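Local structure of reticulocyte-binding protein 2a (Plasmodium vivax, 4Z8N) at residues 22-27 / 61-66; 8-13 / 114-119; 41-46 / 137-142. The protein probably takes part in recognition and invasion of red blood cells by the malaria parasite, this chain being its largely helical erythrocyte-binding domain. One frame throughout, in Å; residues are numbered along the deposited sequence.

Interaction 1 of 3, residues 22-27 / 61-66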
ATOM      1  N   TYR A  22      -9.268  -2.205   1.725  1.00 38.36           N
ATOM      2  CA  TYR A  22     -10.069  -1.099   1.204  1.00 41.35           C
ATOM      3  C   TYR A  22      -9.255   0.194   1.180  1.00 37.74           C
ATOM      4  O   TYR A  22      -8.533   0.481   2.131  1.00 35.22           O
ATOM      5  CB  TYR A  22     -11.327  -0.932   2.062  1.00 40.05           C
ATOM      6  CG  TYR A  22     -12.313   0.104   1.574  1.00 43.20           C
ATOM      7  CD1 TYR A  22     -12.169   1.445   1.912  1.00 43.41           C
ATOM      8  CD2 TYR A  22     -13.403  -0.260   0.793  1.00 42.65           C
ATOM      9  CE1 TYR A  22     -13.071   2.394   1.474  1.00 45.11           C
ATOM     10  CE2 TYR A  22     -14.312   0.682   0.354  1.00 46.38           C
ATOM     11  CZ  TYR A  22     -14.140   2.008   0.695  1.00 47.70           C
ATOM     12  OH  TYR A  22     -15.043   2.949   0.258  1.00 53.38           O
ATOM     13  N   PRO A  23      -9.364   0.985   0.098  1.00 36.51           N
ATOM     14  CA  PRO A  23     -10.212   0.808  -1.086  1.00 39.05           C
ATOM     15  C   PRO A  23      -9.532   0.096  -2.260  1.00 38.04           C
ATOM     16  O   PRO A  23      -9.956   0.293  -3.400  1.00 36.52           O
ATOM     17  CB  PRO A  23     -10.546   2.246  -1.468  1.00 40.81           C
ATOM     18  CG  PRO A  23      -9.288   2.984  -1.137  1.00 35.43           C
ATOM     19  CD  PRO A  23      -8.696   2.299   0.082  1.00 35.86           C
ATOM     20  N   PHE A  24      -8.486  -0.681  -1.982  1.00 36.94           N
ATOM     21  CA  PHE A  24      -7.868  -1.597  -2.952  1.00 34.52           C
ATOM     22  C   PHE A  24      -7.143  -0.925  -4.128  1.00 34.08           C
ATOM     23  O   PHE A  24      -5.994  -1.262  -4.419  1.00 35.75           O
ATOM     24  CB  PHE A  24      -8.923  -2.571  -3.489  1.00 30.67           C
ATOM     25  CG  PHE A  24      -9.763  -3.199  -2.411  1.00 32.21           C
ATOM     26  CD1 PHE A  24      -9.219  -4.139  -1.549  1.00 33.23           C
ATOM     27  CD2 PHE A  24     -11.093  -2.841  -2.251  1.00 36.37           C
ATOM     28  CE1 PHE A  24      -9.986  -4.713  -0.552  1.00 33.53           C
ATOM     29  CE2 PHE A  24     -11.866  -3.411  -1.256  1.00 37.91           C
ATOM     30  CZ  PHE A  24     -11.312  -4.347  -0.405  1.00 31.99           C
ATOM     31  N   TYR A  25      -7.804   0.003  -4.810  1.00 33.99           N
ATOM     32  CA  TYR A  25      -7.179   0.724  -5.923  1.00 35.21           C
ATOM     33  C   TYR A  25      -7.146   2.217  -5.639  1.00 34.11           C
ATOM     34  O   TYR A  25      -8.083   2.762  -5.057  1.00 35.72           O
ATOM     35  CB  TYR A  25      -7.923   0.467  -7.236  1.00 37.24           C
ATOM     36  CG  TYR A  25      -7.700  -0.905  -7.832  1.00 39.44           C
ATOM     37  CD1 TYR A  25      -8.327  -2.026  -7.301  1.00 39.91           C
ATOM     38  CD2 TYR A  25      -6.879  -1.074  -8.940  1.00 40.70           C
ATOM     39  CE1 TYR A  25      -8.130  -3.279  -7.846  1.00 39.16           C
ATOM     40  CE2 TYR A  25      -6.677  -2.325  -9.496  1.00 42.26           C
ATOM     41  CZ  TYR A  25      -7.306  -3.423  -8.944  1.00 44.10           C
ATOM     42  OH  TYR A  25      -7.108  -4.670  -9.491  1.00 46.87           O
ATOM     43  N   VAL A  26      -6.077   2.881  -6.065  1.00 32.55           N
ATOM     44  CA  VAL A  26      -5.905   4.298  -5.760  1.00 34.32           C
ATOM     45  C   VAL A  26      -6.934   5.162  -6.499  1.00 36.51           C
ATOM     46  O   VAL A  26      -7.322   6.219  -6.007  1.00 40.58           O
ATOM     47  CB  VAL A  26      -4.469   4.779  -6.093  1.00 35.99           C
ATOM     48  CG1 VAL A  26      -4.201   4.712  -7.592  1.00 33.47           C
ATOM     49  CG2 VAL A  26      -4.232   6.185  -5.558  1.00 33.89           C
ATOM     50  N   GLN A  27      -7.387   4.700  -7.664  1.00 36.12           N
ATOM     51  CA  GLN A  27      -8.414   5.410  -8.427  1.00 33.66           C
ATOM     52  C   GLN A  27      -9.696   5.572  -7.611  1.00 36.31           C
ATOM     53  O   GLN A  27     -10.377   6.595  -7.703  1.00 37.49           O
ATOM     54  CB  GLN A  27      -8.728   4.677  -9.737  1.00 34.92           C
ATOM     55  CG  GLN A  27      -7.578   4.626 -10.743  1.00 37.04           C
ATOM     56  CD  GLN A  27      -6.784   3.331 -10.667  1.00 41.10           C
ATOM     57  OE1 GLN A  27      -6.387   2.891  -9.587  1.00 41.26           O
ATOM     58  NE2 GLN A  27      -6.549   2.714 -11.821  1.00 40.79           N
ATOM     59  N   SER A  61     -18.103  -2.967  -5.027  1.00 50.33           N
ATOM     60  CA  SER A  61     -18.743  -4.168  -4.506  1.00 57.77           C
ATOM     61  C   SER A  61     -18.175  -5.422  -5.166  1.00 59.85           C
ATOM     62  O   SER A  61     -17.942  -6.429  -4.500  1.00 60.59           O
ATOM     63  CB  SER A  61     -20.257  -4.097  -4.711  1.00 65.77           C
ATOM     64  OG  SER A  61     -20.820  -3.033  -3.961  1.00 68.40           O
ATOM     65  N   SER A  62     -17.946  -5.350  -6.472  1.00 58.03           N
ATOM     66  CA  SER A  62     -17.391  -6.475  -7.218  1.00 58.48           C
ATOM     67  C   SER A  62     -15.958  -6.773  -6.784  1.00 56.40           C
ATOM     68  O   SER A  62     -15.563  -7.934  -6.668  1.00 58.51           O
ATOM     69  CB  SER A  62     -17.440  -6.199  -8.721  1.00 61.44           C
ATOM     70  OG  SER A  62     -18.778  -6.051  -9.166  1.00 65.63           O
ATOM     71  N   ILE A  63     -15.185  -5.717  -6.548  1.00 48.69           N
ATOM     72  CA  ILE A  63     -13.819  -5.856  -6.062  1.00 45.89           C
ATOM     73  C   ILE A  63     -13.812  -6.452  -4.660  1.00 48.24           C
ATOM     74  O   ILE A  63     -13.071  -7.391  -4.375  1.00 44.86           O
ATOM     75  CB  ILE A  63     -13.084  -4.502  -6.044  1.00 45.07           C
ATOM     76  CG1 ILE A  63     -12.972  -3.938  -7.462  1.00 44.99           C
ATOM     77  CG2 ILE A  63     -11.702  -4.645  -5.417  1.00 39.86           C
ATOM     78  CD1 ILE A  63     -12.361  -2.554  -7.519  1.00 42.83           C
ATOM     79  N   GLN A  64     -14.654  -5.899  -3.792  1.00 50.73           N
ATOM     80  CA  GLN A  64     -14.738  -6.336  -2.405  1.00 55.22           C
ATOM     81  C   GLN A  64     -15.133  -7.807  -2.307  1.00 56.75           C
ATOM     82  O   GLN A  64     -14.598  -8.547  -1.481  1.00 53.52           O
ATOM     83  CB  GLN A  64     -15.736  -5.466  -1.638  1.00 62.89           C
ATOM     84  CG  GLN A  64     -15.490  -5.418  -0.142  1.00 69.01           C
ATOM     85  CD  GLN A  64     -15.580  -4.010   0.412  1.00 72.86           C
ATOM     86  OE1 GLN A  64     -16.224  -3.140  -0.176  1.00 74.01           O
ATOM     87  NE2 GLN A  64     -14.930  -3.778   1.546  1.00 73.81           N
ATOM     88  N   ASN A  65     -16.069  -8.225  -3.155  1.00 54.95           N
ATOM     89  CA  ASN A  65     -16.492  -9.620  -3.194  1.00 60.63           C
ATOM     90  C   ASN A  65     -15.361 -10.537  -3.642  1.00 56.80           C
ATOM     91  O   ASN A  65     -15.198 -11.638  -3.116  1.00 52.77           O
ATOM     92  CB  ASN A  65     -17.699  -9.796  -4.118  1.00 69.07           C
ATOM     93  CG  ASN A  65     -18.943  -9.112  -3.587  1.00 76.76           C
ATOM     94  OD1 ASN A  65     -19.099  -8.935  -2.379  1.00 78.19           O
ATOM     95  ND2 ASN A  65     -19.836  -8.724  -4.489  1.00 81.71           N
ATOM     96  N   GLN A  66     -14.582 -10.075  -4.615  1.00 52.14           N
ATOM     97  CA  GLN A  66     -13.436 -10.837  -5.091  1.00 52.91           C
ATOM     98  C   GLN A  66     -12.405 -11.018  -3.979  1.00 48.82           C
ATOM     99  O   GLN A  66     -11.900 -12.121  -3.769  1.00 45.17           O
ATOM    100  CB  GLN A  66     -12.794 -10.153  -6.299  1.00 53.16           C
ATOM    101  CG  GLN A  66     -11.546 -10.859  -6.804  1.00 53.58           C
ATOM    102  CD  GLN A  66     -10.999 -10.243  -8.075  1.00 53.42           C
ATOM    103  OE1 GLN A  66     -11.753  -9.884  -8.979  1.00 55.23           O
ATOM    104  NE2 GLN A  66      -9.679 -10.117  -8.149  1.00 48.53           N
TER

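Interaction 2 of 3, residues 8-13 / 114-119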
ATOM      1  N   LEU A   8       0.685  -6.508   3.316  1.00 31.38           N
ATOM      2  CA  LEU A   8       0.737  -7.199   2.033  1.00 35.29           C
ATOM      3  C   LEU A   8      -0.030  -6.472   0.934  1.00 36.33           C
ATOM      4  O   LEU A   8      -1.249  -6.580   0.824  1.00 41.35           O
ATOM      5  CB  LEU A   8       0.212  -8.631   2.166  1.00 37.02           C
ATOM      6  CG  LEU A   8       0.389  -9.474   0.899  1.00 39.45           C
ATOM      7  CD1 LEU A   8       1.843  -9.474   0.439  1.00 36.11           C
ATOM      8  CD2 LEU A   8      -0.105 -10.895   1.112  1.00 38.12           C
ATOM      9  N   ASP A   9       0.712  -5.730   0.124  1.00 33.69           N
ATOM     10  CA  ASP A   9       0.188  -5.124  -1.090  1.00 34.01           C
ATOM     11  C   ASP A   9       1.034  -5.619  -2.255  1.00 39.13           C
ATOM     12  O   ASP A   9       2.116  -6.160  -2.042  1.00 39.72           O
ATOM     13  CB  ASP A   9       0.216  -3.597  -1.006  1.00 30.12           C
ATOM     14  CG  ASP A   9      -0.702  -3.056   0.072  1.00 34.92           C
ATOM     15  OD1 ASP A   9      -1.764  -3.669   0.314  1.00 36.19           O
ATOM     16  OD2 ASP A   9      -0.367  -2.017   0.677  1.00 38.54           O
ATOM     17  N   PHE A  10       0.552  -5.439  -3.479  1.00 38.74           N
ATOM     18  CA  PHE A  10       1.286  -5.924  -4.643  1.00 39.02           C
ATOM     19  C   PHE A  10       1.585  -4.812  -5.641  1.00 45.39           C
ATOM     20  O   PHE A  10       0.675  -4.201  -6.201  1.00 49.19           O
ATOM     21  CB  PHE A  10       0.506  -7.049  -5.326  1.00 39.23           C
ATOM     22  CG  PHE A  10       0.187  -8.194  -4.413  1.00 39.54           C
ATOM     23  CD1 PHE A  10       1.172  -9.099  -4.044  1.00 38.05           C
ATOM     24  CD2 PHE A  10      -1.093  -8.359  -3.908  1.00 35.24           C
ATOM     25  CE1 PHE A  10       0.885 -10.148  -3.195  1.00 38.22           C
ATOM     26  CE2 PHE A  10      -1.387  -9.407  -3.058  1.00 36.61           C
ATOM     27  CZ  PHE A  10      -0.399 -10.305  -2.702  1.00 35.72           C
ATOM     28  N   SER A  11       2.871  -4.553  -5.850  1.00 49.99           N
ATOM     29  CA  SER A  11       3.305  -3.589  -6.854  1.00 59.45           C
ATOM     30  C   SER A  11       3.682  -4.321  -8.136  1.00 64.61           C
ATOM     31  O   SER A  11       3.729  -5.552  -8.159  1.00 68.16           O
ATOM     32  CB  SER A  11       4.484  -2.764  -6.339  1.00 63.63           C
ATOM     33  OG  SER A  11       4.575  -1.531  -7.030  1.00 72.19           O
ATOM     34  N   ASN A  12       3.952  -3.578  -9.205  1.00 69.85           N
ATOM     35  CA  ASN A  12       4.265  -4.223 -10.475  1.00 76.29           C
ATOM     36  C   ASN A  12       5.165  -3.429 -11.413  1.00 79.37           C
ATOM     37  O   ASN A  12       5.922  -2.550 -10.993  1.00 79.16           O
ATOM     38  CB  ASN A  12       2.968  -4.569 -11.217  1.00 78.89           C
ATOM     39  CG  ASN A  12       2.194  -3.336 -11.673  1.00 81.88           C
ATOM     40  OD1 ASN A  12       2.586  -2.197 -11.412  1.00 81.86           O
ATOM     41  ND2 ASN A  12       1.091  -3.566 -12.373  1.00 84.35           N
ATOM     42  N   SER A  13       5.056  -3.774 -12.693  1.00 83.44           N
ATOM     43  CA  SER A  13       5.770  -3.118 -13.778  1.00 86.19           C
ATOM     44  C   SER A  13       5.637  -1.598 -13.739  1.00 81.37           C
ATOM     45  O   SER A  13       6.634  -0.882 -13.665  1.00 81.87           O
ATOM     46  CB  SER A  13       5.257  -3.641 -15.124  1.00 89.41           C
ATOM     47  OG  SER A  13       3.853  -3.858 -15.079  1.00 88.11           O
ATOM     48  N   CYS A 114      -5.151 -14.414  -7.032  1.00 46.34           N
ATOM     49  CA  CYS A 114      -6.556 -14.295  -6.662  1.00 49.56           C
ATOM     50  C   CYS A 114      -6.908 -12.826  -6.430  1.00 46.26           C
ATOM     51  O   CYS A 114      -7.991 -12.368  -6.793  1.00 45.69           O
ATOM     52  CB  CYS A 114      -6.852 -15.132  -5.413  1.00 49.08           C
ATOM     53  SG  CYS A 114      -8.543 -15.014  -4.785  1.00 79.33           S
ATOM     54  N   VAL A 115      -5.975 -12.094  -5.833  1.00 47.31           N
ATOM     55  CA  VAL A 115      -6.162 -10.675  -5.550  1.00 43.63           C
ATOM     56  C   VAL A 115      -6.040  -9.833  -6.821  1.00 45.29           C
ATOM     57  O   VAL A 115      -6.846  -8.933  -7.062  1.00 45.58           O
ATOM     58  CB  VAL A 115      -5.142 -10.183  -4.500  1.00 41.94           C
ATOM     59  CG1 VAL A 115      -5.165  -8.665  -4.386  1.00 38.39           C
ATOM     60  CG2 VAL A 115      -5.419 -10.831  -3.152  1.00 38.32           C
ATOM     61  N   GLN A 116      -5.038 -10.139  -7.638  1.00 46.29           N
ATOM     62  CA  GLN A 116      -4.793  -9.380  -8.860  1.00 48.26           C
ATOM     63  C   GLN A 116      -5.659  -9.832 -10.033  1.00 48.26           C
ATOM     64  O   GLN A 116      -5.506  -9.330 -11.145  1.00 47.59           O
ATOM     65  CB  GLN A 116      -3.319  -9.471  -9.259  1.00 48.90           C
ATOM     66  CG  GLN A 116      -2.389  -8.582  -8.455  1.00 48.77           C
ATOM     67  CD  GLN A 116      -0.966  -8.634  -8.971  1.00 55.63           C
ATOM     68  OE1 GLN A 116      -0.592  -9.557  -9.696  1.00 57.55           O
ATOM     69  NE2 GLN A 116      -0.166  -7.637  -8.610  1.00 58.37           N
ATOM     70  N   ALA A 117      -6.557 -10.784  -9.795  1.00 48.35           N
ATOM     71  CA  ALA A 117      -7.451 -11.251 -10.850  1.00 49.75           C
ATOM     72  C   ALA A 117      -8.360 -10.112 -11.308  1.00 48.30           C
ATOM     73  O   ALA A 117      -8.775  -9.280 -10.499  1.00 46.91           O
ATOM     74  CB  ALA A 117      -8.275 -12.436 -10.370  1.00 51.16           C
ATOM     75  N   ASN A 118      -8.635 -10.071 -12.611  1.00 52.42           N
ATOM     76  CA  ASN A 118      -9.494  -9.048 -13.214  1.00 54.06           C
ATOM     77  C   ASN A 118      -8.958  -7.624 -13.052  1.00 51.95           C
ATOM     78  O   ASN A 118      -9.700  -6.658 -13.229  1.00 49.72           O
ATOM     79  CB  ASN A 118     -10.904  -9.127 -12.627  1.00 52.70           C
ATOM     80  CG  ASN A 118     -11.483 -10.523 -12.691  1.00 57.81           C
ATOM     81  OD1 ASN A 118     -11.507 -11.149 -13.752  1.00 58.46           O
ATOM     82  ND2 ASN A 118     -11.944 -11.025 -11.551  1.00 58.38           N
ATOM     83  N   MET A 119      -7.674  -7.507 -12.721  1.00 48.53           N
ATOM     84  CA  MET A 119      -7.021  -6.213 -12.505  1.00 49.38           C
ATOM     85  C   MET A 119      -7.219  -5.284 -13.691  1.00 48.56           C
ATOM     86  O   MET A 119      -7.446  -4.083 -13.543  1.00 48.28           O
ATOM     87  CB  MET A 119      -5.527  -6.422 -12.237  1.00 53.39           C
ATOM     88  CG  MET A 119      -4.614  -5.314 -12.741  1.00 58.43           C
ATOM     89  SD  MET A 119      -2.869  -5.686 -12.461  1.00137.28           S
ATOM     90  CE  MET A 119      -2.778  -7.381 -13.038  1.00 75.84           C
TER

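Interaction 3 of 3, residues 41-46 / 137-142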
ATOM      1  N   HIS A  41     -19.974  23.322  -6.569  1.00 61.42           N
ATOM      2  CA  HIS A  41     -20.479  23.405  -7.933  1.00 60.79           C
ATOM      3  C   HIS A  41     -21.717  22.533  -7.999  1.00 59.62           C
ATOM      4  O   HIS A  41     -21.636  21.341  -8.288  1.00 56.27           O
ATOM      5  CB  HIS A  41     -19.427  22.962  -8.944  1.00 59.55           C
ATOM      6  CG  HIS A  41     -18.153  23.738  -8.856  1.00 60.15           C
ATOM      7  ND1 HIS A  41     -18.083  25.083  -9.157  1.00 63.42           N
ATOM      8  CD2 HIS A  41     -16.902  23.369  -8.495  1.00 62.23           C
ATOM      9  CE1 HIS A  41     -16.845  25.505  -8.987  1.00 63.69           C
ATOM     10  NE2 HIS A  41     -16.107  24.485  -8.587  1.00 64.54           N
ATOM     11  N   TYR A  42     -22.861  23.148  -7.723  1.00 64.52           N
ATOM     12  CA  TYR A  42     -24.069  22.419  -7.360  1.00 68.70           C
ATOM     13  C   TYR A  42     -24.505  21.384  -8.392  1.00 68.41           C
ATOM     14  O   TYR A  42     -24.643  20.212  -8.052  1.00 68.75           O
ATOM     15  CB  TYR A  42     -25.193  23.415  -7.081  1.00 76.31           C
ATOM     16  CG  TYR A  42     -24.772  24.473  -6.083  1.00 80.75           C
ATOM     17  CD1 TYR A  42     -24.273  24.113  -4.836  1.00 79.25           C
ATOM     18  CD2 TYR A  42     -24.857  25.825  -6.389  1.00 82.87           C
ATOM     19  CE1 TYR A  42     -23.876  25.067  -3.918  1.00 78.13           C
ATOM     20  CE2 TYR A  42     -24.463  26.791  -5.475  1.00 83.14           C
ATOM     21  CZ  TYR A  42     -23.973  26.404  -4.240  1.00 80.16           C
ATOM     22  OH  TYR A  42     -23.579  27.353  -3.325  1.00 79.15           O
ATOM     23  N   GLU A  43     -24.687  21.797  -9.644  1.00 68.50           N
ATOM     24  CA  GLU A  43     -25.159  20.872 -10.672  1.00 71.13           C
ATOM     25  C   GLU A  43     -24.140  19.770 -10.956  1.00 65.45           C
ATOM     26  O   GLU A  43     -24.510  18.613 -11.170  1.00 63.74           O
ATOM     27  CB  GLU A  43     -25.500  21.611 -11.968  1.00 78.51           C
ATOM     28  CG  GLU A  43     -26.086  20.691 -13.033  1.00 85.70           C
ATOM     29  CD  GLU A  43     -26.426  21.410 -14.323  1.00 93.49           C
ATOM     30  OE1 GLU A  43     -26.045  22.591 -14.472  1.00 95.43           O
ATOM     31  OE2 GLU A  43     -27.073  20.790 -15.193  1.00 96.97           O
ATOM     32  N   ALA A  44     -22.860  20.127 -10.956  1.00 63.06           N
ATOM     33  CA  ALA A  44     -21.805  19.145 -11.169  1.00 59.61           C
ATOM     34  C   ALA A  44     -21.793  18.125 -10.034  1.00 59.10           C
ATOM     35  O   ALA A  44     -21.545  16.940 -10.257  1.00 57.87           O
ATOM     36  CB  ALA A  44     -20.453  19.830 -11.290  1.00 57.83           C
ATOM     37  N   LYS A  45     -22.081  18.590  -8.821  1.00 61.54           N
ATOM     38  CA  LYS A  45     -22.111  17.721  -7.648  1.00 59.23           C
ATOM     39  C   LYS A  45     -23.251  16.702  -7.718  1.00 57.49           C
ATOM     40  O   LYS A  45     -23.046  15.528  -7.424  1.00 53.74           O
ATOM     41  CB  LYS A  45     -22.233  18.551  -6.366  1.00 62.80           C
ATOM     42  CG  LYS A  45     -22.361  17.727  -5.084  1.00 64.94           C
ATOM     43  CD  LYS A  45     -21.014  17.194  -4.612  1.00 62.08           C
ATOM     44  CE  LYS A  45     -21.095  16.626  -3.195  1.00 63.99           C
ATOM     45  NZ  LYS A  45     -21.224  15.139  -3.163  1.00 58.45           N
ATOM     46  N   LYS A  46     -24.451  17.140  -8.101  1.00 61.62           N
ATOM     47  CA  LYS A  46     -25.587  16.221  -8.155  1.00 64.95           C
ATOM     48  C   LYS A  46     -25.384  15.194  -9.265  1.00 63.76           C
ATOM     49  O   LYS A  46     -25.680  14.010  -9.078  1.00 66.56           O
ATOM     50  CB  LYS A  46     -26.923  16.964  -8.348  1.00 68.12           C
ATOM     51  CG  LYS A  46     -26.839  18.328  -8.988  1.00 73.16           C
ATOM     52  CD  LYS A  46     -28.156  19.112  -8.900  1.00 80.63           C
ATOM     53  CE  LYS A  46     -28.411  19.633  -7.487  1.00 80.54           C
ATOM     54  NZ  LYS A  46     -29.479  20.678  -7.433  1.00 78.39           N
ATOM     55  N   LEU A 137     -18.055  17.745 -15.332  1.00 60.49           N
ATOM     56  CA  LEU A 137     -17.609  19.066 -14.904  1.00 61.53           C
ATOM     57  C   LEU A 137     -17.898  20.145 -15.947  1.00 65.62           C
ATOM     58  O   LEU A 137     -17.521  21.303 -15.765  1.00 65.87           O
ATOM     59  CB  LEU A 137     -16.116  19.041 -14.572  1.00 61.64           C
ATOM     60  CG  LEU A 137     -15.798  19.140 -13.077  1.00 61.19           C
ATOM     61  CD1 LEU A 137     -16.474  18.016 -12.307  1.00 58.97           C
ATOM     62  CD2 LEU A 137     -14.295  19.131 -12.838  1.00 59.88           C
ATOM     63  N   ASN A 138     -18.563  19.771 -17.037  1.00 68.65           N
ATOM     64  CA  ASN A 138     -19.091  20.761 -17.967  1.00 76.25           C
ATOM     65  C   ASN A 138     -20.284  21.473 -17.340  1.00 78.84           C
ATOM     66  O   ASN A 138     -20.710  22.528 -17.809  1.00 82.07           O
ATOM     67  CB  ASN A 138     -19.502  20.120 -19.297  1.00 80.82           C
ATOM     68  CG  ASN A 138     -18.311  19.677 -20.131  1.00 80.36           C
ATOM     69  OD1 ASN A 138     -17.221  20.240 -20.031  1.00 79.57           O
ATOM     70  ND2 ASN A 138     -18.523  18.671 -20.973  1.00 80.43           N
ATOM     71  N   SER A 139     -20.816  20.882 -16.271  1.00 78.55           N
ATOM     72  CA  SER A 139     -21.945  21.452 -15.543  1.00 81.28           C
ATOM     73  C   SER A 139     -21.532  22.683 -14.743  1.00 79.20           C
ATOM     74  O   SER A 139     -22.382  23.450 -14.291  1.00 82.01           O
ATOM     75  CB  SER A 139     -22.564  20.409 -14.611  1.00 80.68           C
ATOM     76  OG  SER A 139     -23.103  19.324 -15.346  1.00 84.69           O
ATOM     77  N   VAL A 140     -20.227  22.859 -14.559  1.00 74.56           N
ATOM     78  CA  VAL A 140     -19.711  24.078 -13.950  1.00 74.86           C
ATOM     79  C   VAL A 140     -20.094  25.255 -14.836  1.00 83.80           C
ATOM     80  O   VAL A 140     -19.642  25.359 -15.976  1.00 87.89           O
ATOM     81  CB  VAL A 140     -18.187  24.025 -13.761  1.00 67.42           C
ATOM     82  CG1 VAL A 140     -17.683  25.333 -13.174  1.00 68.18           C
ATOM     83  CG2 VAL A 140     -17.809  22.857 -12.866  1.00 61.66           C
ATOM     84  N   LYS A 141     -20.932  26.135 -14.302  1.00 89.19           N
ATOM     85  CA  LYS A 141     -21.635  27.126 -15.111  1.00 96.60           C
ATOM     86  C   LYS A 141     -20.730  28.157 -15.789  1.00101.46           C
ATOM     87  O   LYS A 141     -21.051  28.639 -16.876  1.00110.29           O
ATOM     88  CB  LYS A 141     -22.684  27.831 -14.251  1.00 99.68           C
ATOM     89  CG  LYS A 141     -23.747  26.877 -13.719  1.00 98.95           C
ATOM     90  CD  LYS A 141     -24.857  27.605 -12.982  1.00103.57           C
ATOM     91  CE  LYS A 141     -26.014  26.662 -12.685  1.00103.52           C
ATOM     92  NZ  LYS A 141     -26.656  26.950 -11.374  1.00102.13           N
ATOM     93  N   CYS A 142     -19.607  28.493 -15.162  1.00 96.91           N
ATOM     94  CA  CYS A 142     -18.645  29.392 -15.795  1.00 99.15           C
ATOM     95  C   CYS A 142     -17.979  28.683 -16.977  1.00 98.93           C
ATOM     96  O   CYS A 142     -17.827  27.464 -16.964  1.00 98.65           O
ATOM     97  CB  CYS A 142     -17.596  29.870 -14.789  1.00 95.62           C
ATOM     98  SG  CYS A 142     -16.375  28.623 -14.326  1.00129.63           S
TER

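Interaction 1 of 3, residues 22-27 / 61-66
Ile-63 and Phe-24 meet side by side, and Gln-64, one residue further along the helix, brings its amide in against the far part of the same ring. The CG2 methyl of Ile-63 meets the near part of the phenylalanine, 3.7 Å from CD2 of Phe-24 and 4.0 Å from its CB, while the two side chains run past each other in opposite directions. The other branch of Ile-63 serves a second neighbour: its CD1 approaches CD1 of Tyr-25 at 4.1 Å. With chi1 at -62°, CG2 is anti to the backbone N and CG1 stands beside it, which splits the two branches between the two rings; a beta-branched residue suits a place with an aromatic on each branch. The contact joins the turn leading into helix 26-37 to the C-terminal part of helix 42-69, within the helical bundle of the erythrocyte-binding domain. That turn is sharp, with a cis peptide bond before Pro-23 and a positive phi at Phe-24. Pro-23 lays its CB over one face of the Tyr-22 ring, a familiar aromatic-proline pairing at cis bonds. Gln-64 reaches the turn through a chain bent at chi2. Its CD comes to the edge of the Phe-24 ring, 4.1 Å from CE2 of Phe-24, with amide and ring planes nearly perpendicular at 85°. Against Tyr-22 the same amide is turned far less, 24° between planes, and NE2 of Gln-64 is 3.9 Å from CD2 of Tyr-22. A long polar residue fits this partly exposed border, since its amide can pack against two aromatics at once. Deeper in, Tyr-25 and Ile-63 both touch Met-126 of helix 119-136, and Phe-24 also rests on Met-60 and Ile-67 of helix 42-69.

Interaction 2 of 3, residues 8-13 / 114-119
Phe-10 meets the end of helix 94-115 along one side, from CB to CE2, first touching the amide of Gln-116 and then the side chain of Val-115. At the root, CB of Phe-10 is 3.4 Å from NE2 of Gln-116, which arrives on a side chain extended beyond CG. Further out, CD2 of Phe-10 lies 4.1 Å from CG1 of Val-115. The next ring atom, CE2 of Phe-10, is equally near CG1 and CB of Val-115, at 4.1 Å from each. The chi1 of -56° turns the phenylalanine CG away from its own carbonyl carbon, and the two side chains then cross at about a right angle. Phe-10 belongs to the short antiparallel hairpin of strands 9-11 and 17-19, pairing through its backbone with Ile-18. On the other side the helix gives way to a type II beta turn, closed by Met-119 N to Gln-116 O at 3.2 Å. Asn-118 occupies its third position with the positive phi that asparagine tolerates well. Asn-12 and Met-119 make a looser contact at the border, with ND2 of Asn-12 4.5 Å from SD of Met-119. The contact therefore depends on dispersion and burial: a buried aromatic and a valine supply the apolar part, the glutamine amide packs centrally against Phe-10 CB, and Asn-12 and Met-119 fill the border.

Interaction 3 of 3, residues 41-46 / 137-142
Val-140 places its two methyls differently against the imidazole of His-41. CG2 of Val-140 stands over one face of the ring, displaced toward the rim and 4.1 Å from CG of His-41, while CG1 of Val-140 is 4.0 Å from ND1 of His-41. The valine torsion (chi1 178°) sets CG1 anti to the backbone N and CG2 beside it, so that both methyls reach the imidazole. The histidine suits the place by being apolar enough on its face to take a methyl and polar enough around its rim to bond elsewhere: its NE2 is hydrogen-bonded to the hydroxyl of Tyr-253 on helix 246-297. Next to this pair the backbones come very close, because Ala-44 and Ser-139 are both small. CB of Ser-139 lies 3.7 Å from the backbone N of Ala-44, and their CB atoms are 4.0 Å apart. This is one end of the elongated helical domain, where helix 42-69 starts just after His-41, its N-cap residue, and helix 119-136, running the opposite way, has just ended. Within the loop that follows, a disulfide joins Cys-142 to Cys-146. Ala-44 CB also faces the end of Leu-137, with CD1 of Leu-137 at 4.5 Å. Glu-43 stretches out fully, its chi1 of -176° taking CG anti to the backbone N, and lies alongside the serine with its CG 3.9 Å from CB of Ser-139. The serine hydroxyl is engaged by the backbone O of Ile-136 and ND2 of Asn-47. Beyond it, Glu-43 OE1 and Lys-141 NZ are 5.4 Å apart, too far for a salt bridge but close enough for a probable mild attraction at the exposed border.

Interactions 1 and 2 are neighbours, their centres 11 Å apart, and along the chain the first is nested within the loop closed by the second. They touch directly: Gln-66 NE2 is 2.7 Å from Ala-117 O and Gln-66 OE1 is 2.8 Å from Asn-118 ND2, both probable hydrogen bonds. Glu-120, seen to bind calcium in a crystal structure of this protein although no calcium is bound to this chain, is about 5 Å from Met-119 and about 8 Å from Tyr-25, side chain to side chain. Interaction 3 is remote from both, with centres 28 Å from interaction 1 and 35 Å from interaction 2, yet helix 42-69 connects it to interaction 1.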